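Local coordinates for protein inorganic polyphosphate/ATP-glucomannokinase (Arthrobacter sp., PDB 1WOQ) that phosphorylates glucose and mannose, drawing the phosphoryl group from either inorganic polyphosphate or ATP, at residues 14-18 with 61-66; 20-26 with 41-47; 25-29 with 65-71; 36-40 with 248-253; 49-54 with 98-104. All coordinates share one frame; numbering follows the deposited sequence.

Contact 1. Residues 14-18 with 61-66; sequences LIGID and VVAELS
Ile15 and Val62, with CA atoms 7.5 Å apart, mark where strand 14-18 packs against helix 61-66. The two axes come within 9.7 Å and run roughly antiparallel, at 150°; as in any extended strand, every second side chain, Ile15 and Ile17, turns to the helix. Their branched, wholly apolar side chains suit a buried sheet face. Ile17 pushes CD1 into the notch between two valines, 3.5 Å from Val61 CG1 and 3.9 Å from Val62 CG2. The bend at chi2 (-66°) carries CD1 there; the Ile17 side chain crosses that of Val62 at about a right angle and lies alongside Val61, pointing the opposite way. Ile15 divides its work: CG2 meets Leu65 CD1 at 3.8 Å, and CD1 rests 3.5 Å from Ser66 OG. A serine is tolerated at this apolar edge because its hydroxyl, also bonded to Arg116, donates to Val62 O at 2.6 Å; that carbonyl also takes Ser66 N, from the opposite face of its plane. Around this core, Val78 of strand 78-82 touches both isoleucines and Val80 touches Ile17; from strand 23-30, Ile24 meets Ile17 and Val61, and Ile28 meets Leu65; Phe41 of strand 35-44 meets Val61 and Leu65.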
# COMPACT_ATOMS: atom_id res chain seq x y z
N LEU A 14 6.51 12.09 11.50
CA LEU A 14 5.87 10.92 12.08
C LEU A 14 6.47 9.67 11.46
O LEU A 14 6.84 9.67 10.29
CB LEU A 14 4.36 10.94 11.81
CG LEU A 14 3.50 11.96 12.57
CD1 LEU A 14 2.07 11.89 12.04
CD2 LEU A 14 3.53 11.67 14.06
N ILE A 15 6.56 8.61 12.25
CA ILE A 15 7.10 7.35 11.75
C ILE A 15 6.00 6.58 11.03
O ILE A 15 4.88 6.47 11.53
CB ILE A 15 7.66 6.47 12.89
CG1 ILE A 15 8.91 7.12 13.49
CG2 ILE A 15 7.97 5.06 12.37
CD1 ILE A 15 9.44 6.43 14.74
N GLY A 16 6.33 6.07 9.85
CA GLY A 16 5.39 5.28 9.07
C GLY A 16 6.04 3.93 8.83
O GLY A 16 7.24 3.87 8.56
N ILE A 17 5.26 2.86 8.94
CA ILE A 17 5.78 1.50 8.75
C ILE A 17 4.96 0.80 7.67
O ILE A 17 3.73 0.86 7.69
CB ILE A 17 5.67 0.68 10.06
CG1 ILE A 17 6.43 1.39 11.19
CG2 ILE A 17 6.24 -0.72 9.86
CD1 ILE A 17 7.93 1.46 10.98
N ASP A 18 5.63 0.13 6.73
CA ASP A 18 4.95 -0.57 5.65
C ASP A 18 5.26 -2.07 5.74
O ASP A 18 6.40 -2.49 5.60
CB ASP A 18 5.43 0.01 4.30
CG ASP A 18 4.63 -0.49 3.11
OD1 ASP A 18 3.43 -0.81 3.25
OD2 ASP A 18 5.21 -0.55 2.01
N VAL A 61 12.02 -2.09 13.80
CA VAL A 61 12.11 -0.97 12.86
C VAL A 61 11.83 0.34 13.58
O VAL A 61 12.57 1.32 13.41
CB VAL A 61 11.11 -1.12 11.68
CG1 VAL A 61 11.20 0.10 10.77
CG2 VAL A 61 11.42 -2.39 10.89
N VAL A 62 10.77 0.37 14.38
CA VAL A 62 10.42 1.58 15.12
C VAL A 62 11.52 1.96 16.10
O VAL A 62 11.83 3.14 16.27
CB VAL A 62 9.09 1.39 15.88
CG1 VAL A 62 8.86 2.56 16.84
CG2 VAL A 62 7.93 1.29 14.89
N ALA A 63 12.12 0.96 16.75
CA ALA A 63 13.19 1.23 17.71
C ALA A 63 14.36 1.91 17.01
O ALA A 63 14.94 2.86 17.54
CB ALA A 63 13.64 -0.07 18.36
N GLU A 64 14.72 1.41 15.83
CA GLU A 64 15.83 1.97 15.07
C GLU A 64 15.57 3.43 14.70
O GLU A 64 16.41 4.30 14.94
CB GLU A 64 16.05 1.15 13.79
CG GLU A 64 16.89 1.82 12.71
CD GLU A 64 18.33 2.09 13.13
OE1 GLU A 64 18.86 1.38 14.00
OE2 GLU A 64 18.94 3.02 12.56
N LEU A 65 14.40 3.70 14.13
CA LEU A 65 14.04 5.05 13.71
C LEU A 65 13.90 6.01 14.89
O LEU A 65 14.28 7.18 14.79
CB LEU A 65 12.74 5.03 12.90
CG LEU A 65 12.79 4.22 11.60
CD1 LEU A 65 11.40 4.16 10.97
CD2 LEU A 65 13.79 4.84 10.63
N SER A 66 13.35 5.52 16.00
CA SER A 66 13.16 6.36 17.18
C SER A 66 14.47 6.78 17.83
O SER A 66 14.52 7.74 18.59
CB SER A 66 12.30 5.62 18.21
OG SER A 66 11.05 5.25 17.67

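Contact 2. Residues 20-26 with 41-47; sequences GGTGIKG and FRVPTPQ. With PO4 (phosphate ion), chain E; PO4 (phosphate ion), chain D.
Lys25 and Arg42, a non-hydrogen-bonded pair on neighbouring antiparallel strands, reach one phosphate by different torsions. Lys25 holds CG in the crowded position between its N and carbonyl carbon (chi1 51°) and then runs straight; Arg42 sets CG opposite its N and bends at chi3 (-61°). The two chains lie side by side, pointing the same way, with Arg42's guanidinium edge toward the ion. Arg42 NE donates to O3 of this first phosphate at 2.8 Å, its NH2 to O1 at 2.9 Å, and Lys25 NZ to O4 at 2.8 Å. The anion probably offsets the two positive charges. Gly23 beside them suits its place, since a CB would run into both Arg42 CD and O3 of the same ion. Further along, Thr45 pins the turn: its OG1 donates to Gly20 O at 2.9 Å from above the carbonyl plane, and its N bonds to Thr22 O. Gly21 N donates to O4 of a second phosphate, at 2.8 Å. Glycine-rich turns that hold phosphate are a hallmark of the actin-like ATPase superfamily, to which the ROK family belongs, so both ions, though probably from the crystallisation liquor, may mimic phosphoryl groups. The strands themselves are joined by reciprocal bonds between Ile24 and Val43 and between Gly26 and Phe41. Ile24 and Val43 face helix 51-66, meeting Ala57 and Val61, while the backbone of Lys25 is hydrogen-bonded to that of Asp18 in strand 14-19.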
# COMPACT_ATOMS: atom_id res chain seq x y z
N GLY A 20 5.20 -5.52 4.22
CA GLY A 20 5.08 -6.17 2.92
C GLY A 20 5.29 -7.66 2.99
O GLY A 20 5.56 -8.22 4.05
N GLY A 21 5.17 -8.32 1.84
CA GLY A 21 5.35 -9.76 1.79
C GLY A 21 6.78 -10.19 2.03
O GLY A 21 7.02 -11.22 2.67
N THR A 22 7.74 -9.42 1.53
CA THR A 22 9.15 -9.77 1.70
C THR A 22 9.91 -8.87 2.65
O THR A 22 10.98 -9.24 3.14
CB THR A 22 9.89 -9.77 0.34
OG1 THR A 22 9.90 -8.44 -0.20
CG2 THR A 22 9.20 -10.71 -0.64
N GLY A 23 9.38 -7.69 2.94
CA GLY A 23 10.08 -6.80 3.84
C GLY A 23 9.18 -5.88 4.65
O GLY A 23 8.09 -5.53 4.22
N ILE A 24 9.65 -5.53 5.84
CA ILE A 24 8.93 -4.62 6.73
C ILE A 24 9.86 -3.42 6.84
O ILE A 24 10.94 -3.51 7.43
CB ILE A 24 8.70 -5.24 8.11
CG1 ILE A 24 7.70 -6.39 7.99
CG2 ILE A 24 8.21 -4.18 9.10
CD1 ILE A 24 7.39 -7.08 9.29
N LYS A 25 9.44 -2.32 6.24
CA LYS A 25 10.26 -1.12 6.23
C LYS A 25 9.58 0.08 6.85
O LYS A 25 8.36 0.15 6.93
CB LYS A 25 10.66 -0.80 4.79
CG LYS A 25 9.49 -0.78 3.83
CD LYS A 25 9.95 -0.57 2.39
CE LYS A 25 8.78 -0.70 1.43
NZ LYS A 25 9.19 -0.52 0.01
N GLY A 26 10.40 1.03 7.28
CA GLY A 26 9.84 2.22 7.89
C GLY A 26 10.69 3.43 7.59
O GLY A 26 11.83 3.32 7.11
N PHE A 41 14.44 2.27 6.76
CA PHE A 41 15.05 1.13 7.42
C PHE A 41 14.18 -0.09 7.20
O PHE A 41 12.96 -0.01 7.32
CB PHE A 41 15.19 1.41 8.92
CG PHE A 41 15.95 0.36 9.66
CD1 PHE A 41 17.33 0.25 9.52
CD2 PHE A 41 15.29 -0.52 10.51
CE1 PHE A 41 18.04 -0.72 10.22
CE2 PHE A 41 15.99 -1.50 11.21
CZ PHE A 41 17.37 -1.60 11.07
N ARG A 42 14.80 -1.22 6.88
CA ARG A 42 14.04 -2.44 6.62
C ARG A 42 14.62 -3.69 7.27
O ARG A 42 15.83 -3.82 7.43
CB ARG A 42 13.94 -2.68 5.11
CG ARG A 42 13.21 -3.96 4.73
CD ARG A 42 13.48 -4.37 3.28
NE ARG A 42 13.05 -3.39 2.29
CZ ARG A 42 13.82 -2.43 1.79
NH1 ARG A 42 15.08 -2.31 2.19
NH2 ARG A 42 13.33 -1.59 0.88
N VAL A 43 13.73 -4.60 7.65
CA VAL A 43 14.12 -5.88 8.22
C VAL A 43 13.30 -6.88 7.42
O VAL A 43 12.26 -6.53 6.85
CB VAL A 43 13.81 -5.99 9.73
CG1 VAL A 43 14.55 -4.91 10.50
CG2 VAL A 43 12.31 -5.91 9.97
N PRO A 44 13.76 -8.14 7.34
CA PRO A 44 13.03 -9.15 6.59
C PRO A 44 11.67 -9.48 7.20
O PRO A 44 11.53 -9.49 8.42
CB PRO A 44 13.96 -10.36 6.62
CG PRO A 44 15.32 -9.74 6.78
CD PRO A 44 15.06 -8.66 7.80
N THR A 45 10.69 -9.74 6.35
CA THR A 45 9.37 -10.11 6.85
C THR A 45 9.55 -11.52 7.40
O THR A 45 9.96 -12.43 6.67
CB THR A 45 8.32 -10.14 5.73
OG1 THR A 45 8.20 -8.83 5.14
CG2 THR A 45 6.97 -10.56 6.29
N PRO A 46 9.26 -11.71 8.69
CA PRO A 46 9.41 -13.04 9.28
C PRO A 46 8.54 -14.08 8.59
O PRO A 46 7.49 -13.76 8.04
CB PRO A 46 9.03 -12.82 10.74
CG PRO A 46 8.02 -11.71 10.65
CD PRO A 46 8.65 -10.78 9.65
N GLN A 47 8.99 -15.33 8.61
CA GLN A 47 8.25 -16.42 7.99
C GLN A 47 8.21 -17.63 8.91
O GLN A 47 9.25 -18.16 9.30
CB GLN A 47 8.87 -16.79 6.64
CG GLN A 47 8.81 -15.67 5.61
CD GLN A 47 7.38 -15.27 5.27
OE1 GLN A 47 7.15 -14.24 4.63
NE2 GLN A 47 6.42 -16.09 5.68
P PO4 E . 10.19 -4.01 -0.04
O1 PO4 E . 11.30 -3.02 -0.59
O2 PO4 E . 10.29 -5.45 -0.49
O3 PO4 E . 10.42 -3.90 1.49
O4 PO4 E . 8.90 -3.31 -0.45
P PO4 D . 4.32 -6.60 -1.48
O1 PO4 D . 3.41 -5.72 -0.53
O2 PO4 D . 3.89 -6.67 -2.93
O3 PO4 D . 5.68 -5.86 -1.35
O4 PO4 D . 4.35 -7.94 -0.77
O HOH W 1 5.20 -12.38 4.26

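Contact 3. Residues 25-29 with 65-71; sequences KGGIV and LSARPEA. With PO4 (phosphate ion), chain E.
Leu65 packs its methyl on bare backbone: CD1 lies 3.4 Å from Gly27 N and 3.5 Å from Gly26 C, where the strand offers no side chain. Glycine suits position 26, because a CB would point toward the helix and come tightly against Leu65 CD1. The other methyl of Leu65, CD2, sits over the centre of the Arg68 guanidinium, 3.7 Å above its plane. That flat group is held from several sides, for its NH1 donates to Glu39 O of strand 35-44 and its NE pairs with Glu64. The backbone here leaves helix 51-66 and folds into a type I beta turn from Arg68 to Ala71, closed by a bond from Ala71 N to Arg68 O, as the chain heads for strand 78-82; the sheet packs against both helix end and turn. Ile28 is the residue that fills the angle between them. Its CG1 stands opposite the carbonyl carbon (chi1 -66°), sending CD1 to within 3.5 Å of Leu65 O and 3.7 Å of Glu70 CG, with Ala71 CA equally near. The second branch, CG2, touches Glu70 O at 3.6 Å. A branched apolar residue fits because it must meet two different surfaces at once. The side chain of Glu70 meets Ile28 through its aliphatic CG, crossing it at about a right angle, and Leu37 of strand 35-44 lies against both.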
# COMPACT_ATOMS: atom_id res chain seq x y z
N LYS A 25 9.44 -2.32 6.24
CA LYS A 25 10.26 -1.12 6.23
C LYS A 25 9.58 0.08 6.85
O LYS A 25 8.36 0.15 6.93
CB LYS A 25 10.66 -0.80 4.79
CG LYS A 25 9.49 -0.78 3.83
CD LYS A 25 9.95 -0.57 2.39
CE LYS A 25 8.78 -0.70 1.43
NZ LYS A 25 9.19 -0.52 0.01
N GLY A 26 10.40 1.03 7.28
CA GLY A 26 9.84 2.22 7.89
C GLY A 26 10.69 3.43 7.59
O GLY A 26 11.83 3.32 7.11
N GLY A 27 10.14 4.60 7.88
CA GLY A 27 10.86 5.83 7.65
C GLY A 27 10.25 6.94 8.48
O GLY A 27 9.12 6.83 8.93
N ILE A 28 11.03 7.99 8.71
CA ILE A 28 10.57 9.15 9.46
C ILE A 28 10.05 10.07 8.37
O ILE A 28 10.81 10.49 7.49
CB ILE A 28 11.73 9.79 10.25
CG1 ILE A 28 12.20 8.80 11.33
CG2 ILE A 28 11.29 11.10 10.88
CD1 ILE A 28 13.50 9.19 12.01
N VAL A 29 8.76 10.37 8.42
CA VAL A 29 8.13 11.18 7.39
C VAL A 29 7.89 12.64 7.74
O VAL A 29 7.32 12.96 8.78
CB VAL A 29 6.77 10.56 6.97
CG1 VAL A 29 6.16 11.33 5.81
CG2 VAL A 29 6.97 9.09 6.58
N LEU A 65 14.40 3.70 14.13
CA LEU A 65 14.04 5.05 13.71
C LEU A 65 13.90 6.01 14.89
O LEU A 65 14.28 7.18 14.79
CB LEU A 65 12.74 5.03 12.90
CG LEU A 65 12.79 4.22 11.60
CD1 LEU A 65 11.40 4.16 10.97
CD2 LEU A 65 13.79 4.84 10.63
N SER A 66 13.35 5.52 16.00
CA SER A 66 13.16 6.36 17.18
C SER A 66 14.47 6.78 17.83
O SER A 66 14.52 7.74 18.59
CB SER A 66 12.30 5.62 18.21
OG SER A 66 11.05 5.25 17.67
N ALA A 67 15.55 6.05 17.53
CA ALA A 67 16.85 6.36 18.11
C ALA A 67 17.62 7.39 17.29
O ALA A 67 18.67 7.88 17.72
CB ALA A 67 17.68 5.08 18.24
N ARG A 68 17.11 7.73 16.12
CA ARG A 68 17.78 8.70 15.26
C ARG A 68 17.56 10.13 15.71
O ARG A 68 16.52 10.47 16.28
CB ARG A 68 17.33 8.52 13.82
CG ARG A 68 17.63 7.14 13.28
CD ARG A 68 17.37 7.04 11.81
NE ARG A 68 17.66 5.70 11.31
CZ ARG A 68 17.47 5.32 10.06
NH1 ARG A 68 17.01 6.19 9.17
NH2 ARG A 68 17.75 4.08 9.69
N PRO A 69 18.55 11.01 15.47
CA PRO A 69 18.42 12.41 15.87
C PRO A 69 17.22 13.12 15.27
O PRO A 69 16.68 14.05 15.87
CB PRO A 69 19.76 13.01 15.43
CG PRO A 69 20.17 12.15 14.27
CD PRO A 69 19.81 10.77 14.76
N GLU A 70 16.79 12.68 14.09
CA GLU A 70 15.64 13.29 13.42
C GLU A 70 14.31 12.64 13.82
O GLU A 70 13.26 12.97 13.26
CB GLU A 70 15.82 13.22 11.90
CG GLU A 70 15.98 11.82 11.34
CD GLU A 70 17.44 11.39 11.20
OE1 GLU A 70 18.21 11.59 12.15
OE2 GLU A 70 17.80 10.84 10.14
N ALA A 71 14.34 11.73 14.78
CA ALA A 71 13.13 11.05 15.23
C ALA A 71 12.14 11.98 15.92
O ALA A 71 12.53 12.96 16.55
CB ALA A 71 13.50 9.91 16.16
P PO4 E . 10.19 -4.01 -0.04
O1 PO4 E . 11.30 -3.02 -0.59
O2 PO4 E . 10.29 -5.45 -0.49
O3 PO4 E . 10.42 -3.90 1.49
O4 PO4 E . 8.90 -3.31 -0.45

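Contact 4. Residues 36-40 with 248-253; sequences LLGER and NEAGIV
Arg40 stretches from the edge strand to the start of helix 250-253, meeting a different neighbour at almost every step. Its CB lies 4.4 Å from Ile252 CD1, at the apolar fringe of the helix. CG sits between the backbone N and carbonyl carbon (chi1 61°), which aims an otherwise extended chain along the helix start. CD passes Glu249 OE2, and at the tip NH1 comes to 3.0 Å from Asn248 CB, which lies over one face of the guanidinium. Glu249 CG lies at the guanidinium edge, 3.7 Å from NH1, which makes only a long salt bridge, 3.9 Å, with Glu249 OE2; the carboxylate is turned 77° from the guanidinium. The Asn248 amide is almost parallel to the guanidinium, 3° between planes, though NH2 and Asn248 ND2 are both donors and do not bond. Leu36 takes the other flank of Glu249. Its CD2 touches OE2 at 3.3 Å, while CD1 is 3.8 Å from Val253 CG2 and also meets Ile252 CG2, as befits a leucine bordering the buried side of a helix. A water joins Leu36 N to Glu249 OE1, donating to the carboxylate at 2.6 Å. An alanine in place of Arg40 would probably leave the Glu249 carboxylate without its nearby positive charge and uncover the Asn248 side chain. Asn248 O meanwhile accepts from Lys25 NZ, tying the loop to strand 23-30 near a bound phosphate. With the charge pair so long and a water at the other carboxylate oxygen, the attraction is probably modest, and the arginine probably acts here largely by packing over Asn248.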
# COMPACT_ATOMS: atom_id res chain seq x y z
N LEU A 36 10.85 11.29 3.24
CA LEU A 36 11.46 10.76 4.45
C LEU A 36 12.67 11.57 4.89
O LEU A 36 13.40 12.12 4.06
CB LEU A 36 11.91 9.32 4.24
CG LEU A 36 10.88 8.19 4.34
CD1 LEU A 36 9.69 8.46 3.44
CD2 LEU A 36 11.55 6.88 3.97
N LEU A 37 12.88 11.63 6.20
CA LEU A 37 14.03 12.31 6.76
C LEU A 37 15.03 11.18 6.96
O LEU A 37 14.77 10.24 7.72
CB LEU A 37 13.69 12.96 8.10
CG LEU A 37 12.64 14.07 8.06
CD1 LEU A 37 12.48 14.67 9.44
CD2 LEU A 37 13.06 15.13 7.05
N GLY A 38 16.16 11.26 6.27
CA GLY A 38 17.15 10.21 6.39
C GLY A 38 16.76 9.03 5.52
O GLY A 38 15.88 9.16 4.66
N GLU A 39 17.38 7.88 5.76
CA GLU A 39 17.12 6.68 4.98
C GLU A 39 16.02 5.81 5.57
O GLU A 39 15.78 5.83 6.78
CB GLU A 39 18.40 5.84 4.88
CG GLU A 39 19.62 6.61 4.39
CD GLU A 39 19.44 7.14 2.98
OE1 GLU A 39 19.25 6.32 2.06
OE2 GLU A 39 19.51 8.37 2.80
N ARG A 40 15.35 5.03 4.73
CA ARG A 40 14.32 4.13 5.21
C ARG A 40 15.06 2.95 5.81
O ARG A 40 16.19 2.66 5.41
CB ARG A 40 13.41 3.68 4.07
CG ARG A 40 14.11 2.92 2.96
CD ARG A 40 13.35 3.08 1.66
NE ARG A 40 13.96 2.33 0.57
CZ ARG A 40 13.82 2.64 -0.72
NH1 ARG A 40 13.08 3.69 -1.06
NH2 ARG A 40 14.40 1.91 -1.65
N ASN A 248 8.67 2.90 -3.57
CA ASN A 248 9.29 2.27 -2.41
C ASN A 248 8.84 2.90 -1.10
O ASN A 248 8.83 2.24 -0.07
CB ASN A 248 10.81 2.34 -2.52
CG ASN A 248 11.35 1.65 -3.76
OD1 ASN A 248 11.13 2.10 -4.88
ND2 ASN A 248 12.05 0.54 -3.56
N GLU A 249 8.46 4.18 -1.14
CA GLU A 249 8.05 4.88 0.08
C GLU A 249 6.57 5.24 0.18
O GLU A 249 6.15 5.89 1.13
CB GLU A 249 8.89 6.15 0.24
CG GLU A 249 10.39 5.91 0.03
CD GLU A 249 11.23 7.16 0.26
OE1 GLU A 249 10.77 8.27 -0.09
OE2 GLU A 249 12.35 7.03 0.80
N ALA A 250 5.77 4.80 -0.79
CA ALA A 250 4.34 5.12 -0.80
C ALA A 250 3.58 4.69 0.46
O ALA A 250 2.79 5.46 1.01
CB ALA A 250 3.68 4.52 -2.04
N GLY A 251 3.81 3.45 0.90
CA GLY A 251 3.13 2.95 2.08
C GLY A 251 3.55 3.68 3.35
O GLY A 251 2.73 4.03 4.19
N ILE A 252 4.86 3.88 3.48
CA ILE A 252 5.41 4.58 4.64
C ILE A 252 4.81 5.99 4.76
O ILE A 252 4.32 6.39 5.83
CB ILE A 252 6.94 4.70 4.51
CG1 ILE A 252 7.58 3.32 4.70
CG2 ILE A 252 7.48 5.71 5.53
CD1 ILE A 252 9.05 3.26 4.37
N VAL A 253 4.83 6.73 3.66
CA VAL A 253 4.30 8.09 3.66
C VAL A 253 2.80 8.08 3.90
O VAL A 253 2.31 8.85 4.72
CB VAL A 253 4.61 8.79 2.32
CG1 VAL A 253 3.95 10.17 2.28
CG2 VAL A 253 6.12 8.94 2.17
O HOH W 2 11.83 10.49 0.63

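Contact 5. Residues 49-54 with 98-104; sequences ATPESV and DKSWLNT
Asp98, whose CB rests 3.6 Å from Ala49 O, offers its OD2 to two groups of Ser100: the hydroxyl OG, at a distance so short that its exact length is doubtful, and the backbone N at 3.1 Å, which makes an Asx turn. This probably helps to fix the short 3-10 segment 99-101 that carries Trp101. The bond that crosses the contact runs from Trp101 NE1 to Ala49 O at 2.9 Å; it is somewhat bent, 142° at the hydrogen, with the oxygen tilted out of the ring plane. Pro51 covers one face of the indole: its CA makes a CH-pi contact 3.7 Å from the centroid of the six-membered ring, while CG sits 3.8 Å from Trp101 CD2. Val54, one helical turn on, touches the ring edge instead, CB lying in plane 3.5 Å from Trp101 CZ2. Proline suits the first turn of a helix, where its missing N-H costs no bond, and its compact, apolar ring and its CA-H suit an aromatic face. Just before it Thr50 is the N-cap, and with Ser53 it forms a capping box: Ser53 N donates to Thr50 OG1 and Thr50 N to Ser53 OG. A leucine in place of Trp101 is likely to leave Ala49 O without its indole donor and open a gap beside Pro51. The contact fastens the start of helix 51-66 to the loop leading into helix 106-114, where Leu109 meets both Pro51 and Trp101 and Ile106 packs on the indole; Phe82, ending strand 78-82, meets the indole with its own ring.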
# COMPACT_ATOMS: atom_id res chain seq x y z
N ALA A 49 4.74 -15.25 8.77
CA ALA A 49 4.49 -13.89 9.23
C ALA A 49 3.24 -13.89 10.11
O ALA A 49 2.15 -13.56 9.65
CB ALA A 49 4.30 -12.96 8.03
N THR A 50 3.42 -14.25 11.37
CA THR A 50 2.31 -14.30 12.32
C THR A 50 2.23 -13.00 13.11
O THR A 50 3.20 -12.24 13.16
CB THR A 50 2.49 -15.44 13.33
OG1 THR A 50 3.66 -15.21 14.12
CG2 THR A 50 2.62 -16.77 12.61
N PRO A 51 1.08 -12.73 13.75
CA PRO A 51 0.92 -11.51 14.54
C PRO A 51 2.10 -11.30 15.48
O PRO A 51 2.65 -10.20 15.58
CB PRO A 51 -0.38 -11.76 15.28
CG PRO A 51 -1.18 -12.53 14.27
CD PRO A 51 -0.16 -13.52 13.75
N GLU A 52 2.49 -12.36 16.18
CA GLU A 52 3.60 -12.28 17.12
C GLU A 52 4.94 -11.96 16.47
O GLU A 52 5.66 -11.07 16.94
CB GLU A 52 3.69 -13.59 17.92
CG GLU A 52 4.90 -13.67 18.84
CD GLU A 52 4.80 -14.83 19.81
OE1 GLU A 52 3.91 -14.81 20.68
OE2 GLU A 52 5.62 -15.77 19.70
N SER A 53 5.28 -12.67 15.40
CA SER A 53 6.56 -12.44 14.72
C SER A 53 6.61 -11.08 14.04
O SER A 53 7.63 -10.39 14.09
CB SER A 53 6.82 -13.54 13.68
OG SER A 53 5.92 -13.46 12.59
N VAL A 54 5.51 -10.69 13.42
CA VAL A 54 5.43 -9.40 12.75
C VAL A 54 5.53 -8.27 13.77
O VAL A 54 6.18 -7.25 13.53
CB VAL A 54 4.11 -9.26 11.96
CG1 VAL A 54 3.94 -7.83 11.46
CG2 VAL A 54 4.12 -10.24 10.79
N ASP A 98 -0.56 -15.04 6.83
CA ASP A 98 -1.07 -16.10 7.71
C ASP A 98 -2.51 -15.81 8.14
O ASP A 98 -2.83 -14.71 8.60
CB ASP A 98 -0.19 -16.24 8.95
CG ASP A 98 -0.43 -17.54 9.68
OD1 ASP A 98 0.08 -18.58 9.20
OD2 ASP A 98 -1.13 -17.54 10.71
N LYS A 99 -3.37 -16.81 8.02
CA LYS A 99 -4.77 -16.65 8.37
C LYS A 99 -5.03 -16.33 9.85
O LYS A 99 -6.14 -15.94 10.21
CB LYS A 99 -5.56 -17.88 7.93
CG LYS A 99 -5.50 -18.09 6.42
CD LYS A 99 -6.00 -16.85 5.68
CE LYS A 99 -5.69 -16.93 4.19
NZ LYS A 99 -4.23 -16.86 3.92
N SER A 100 -4.01 -16.48 10.69
CA SER A 100 -4.17 -16.17 12.11
C SER A 100 -4.38 -14.67 12.27
O SER A 100 -4.76 -14.20 13.34
CB SER A 100 -2.93 -16.61 12.90
OG SER A 100 -1.77 -15.92 12.48
N TRP A 101 -4.14 -13.92 11.20
CA TRP A 101 -4.33 -12.48 11.23
C TRP A 101 -5.80 -12.11 11.26
O TRP A 101 -6.18 -11.07 11.79
CB TRP A 101 -3.66 -11.83 10.01
CG TRP A 101 -2.21 -11.55 10.20
CD1 TRP A 101 -1.17 -12.18 9.60
CD2 TRP A 101 -1.65 -10.55 11.05
NE1 TRP A 101 0.02 -11.64 10.03
CE2 TRP A 101 -0.25 -10.63 10.92
CE3 TRP A 101 -2.19 -9.59 11.92
CZ2 TRP A 101 0.63 -9.79 11.62
CZ3 TRP A 101 -1.32 -8.76 12.62
CH2 TRP A 101 0.07 -8.86 12.46
N LEU A 102 -6.64 -12.98 10.69
CA LEU A 102 -8.07 -12.72 10.65
C LEU A 102 -8.64 -12.45 12.04
O LEU A 102 -8.39 -13.19 12.99
CB LEU A 102 -8.81 -13.90 10.01
CG LEU A 102 -8.51 -14.13 8.52
CD1 LEU A 102 -9.29 -15.34 8.03
CD2 LEU A 102 -8.90 -12.89 7.73
N ASN A 103 -9.41 -11.36 12.13
CA ASN A 103 -10.05 -10.94 13.38
C ASN A 103 -9.06 -10.48 14.46
O ASN A 103 -9.42 -10.36 15.63
CB ASN A 103 -10.93 -12.06 13.92
CG ASN A 103 -12.28 -11.55 14.41
OD1 ASN A 103 -13.10 -12.31 14.90
ND2 ASN A 103 -12.50 -10.25 14.25
N THR A 104 -7.83 -10.22 14.06
CA THR A 104 -6.82 -9.76 15.00
C THR A 104 -6.88 -8.24 15.14
O THR A 104 -6.91 -7.52 14.14
CB THR A 104 -5.39 -10.15 14.54
OG1 THR A 104 -5.22 -11.56 14.65
CG2 THR A 104 -4.33 -9.44 15.38

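Overall arrangement
Contacts 1 to 4 cluster on the sheet that contains strands 14-19, 23-30 and 35-44, while contact 5 lies at the far end of helix 51-66, about 20 Å from contact 1 between centres. Contacts 1 and 3, with centres 5 Å apart, share Leu65 and Ser66; contacts 2 and 3 share Lys25 and Gly26. Helix 51-66 covers one face of the sheet and helix 250-262, through contact 4, the other. Along the chain contact 2 nests within contact 1, and contact 5 follows contact 2 inside the long loop closed by contact 4. This layering is consistent with the actin-like fold of the ROK family; the glycine-rich turn lies near the bound glucose, Gly20 about 7 Å from it.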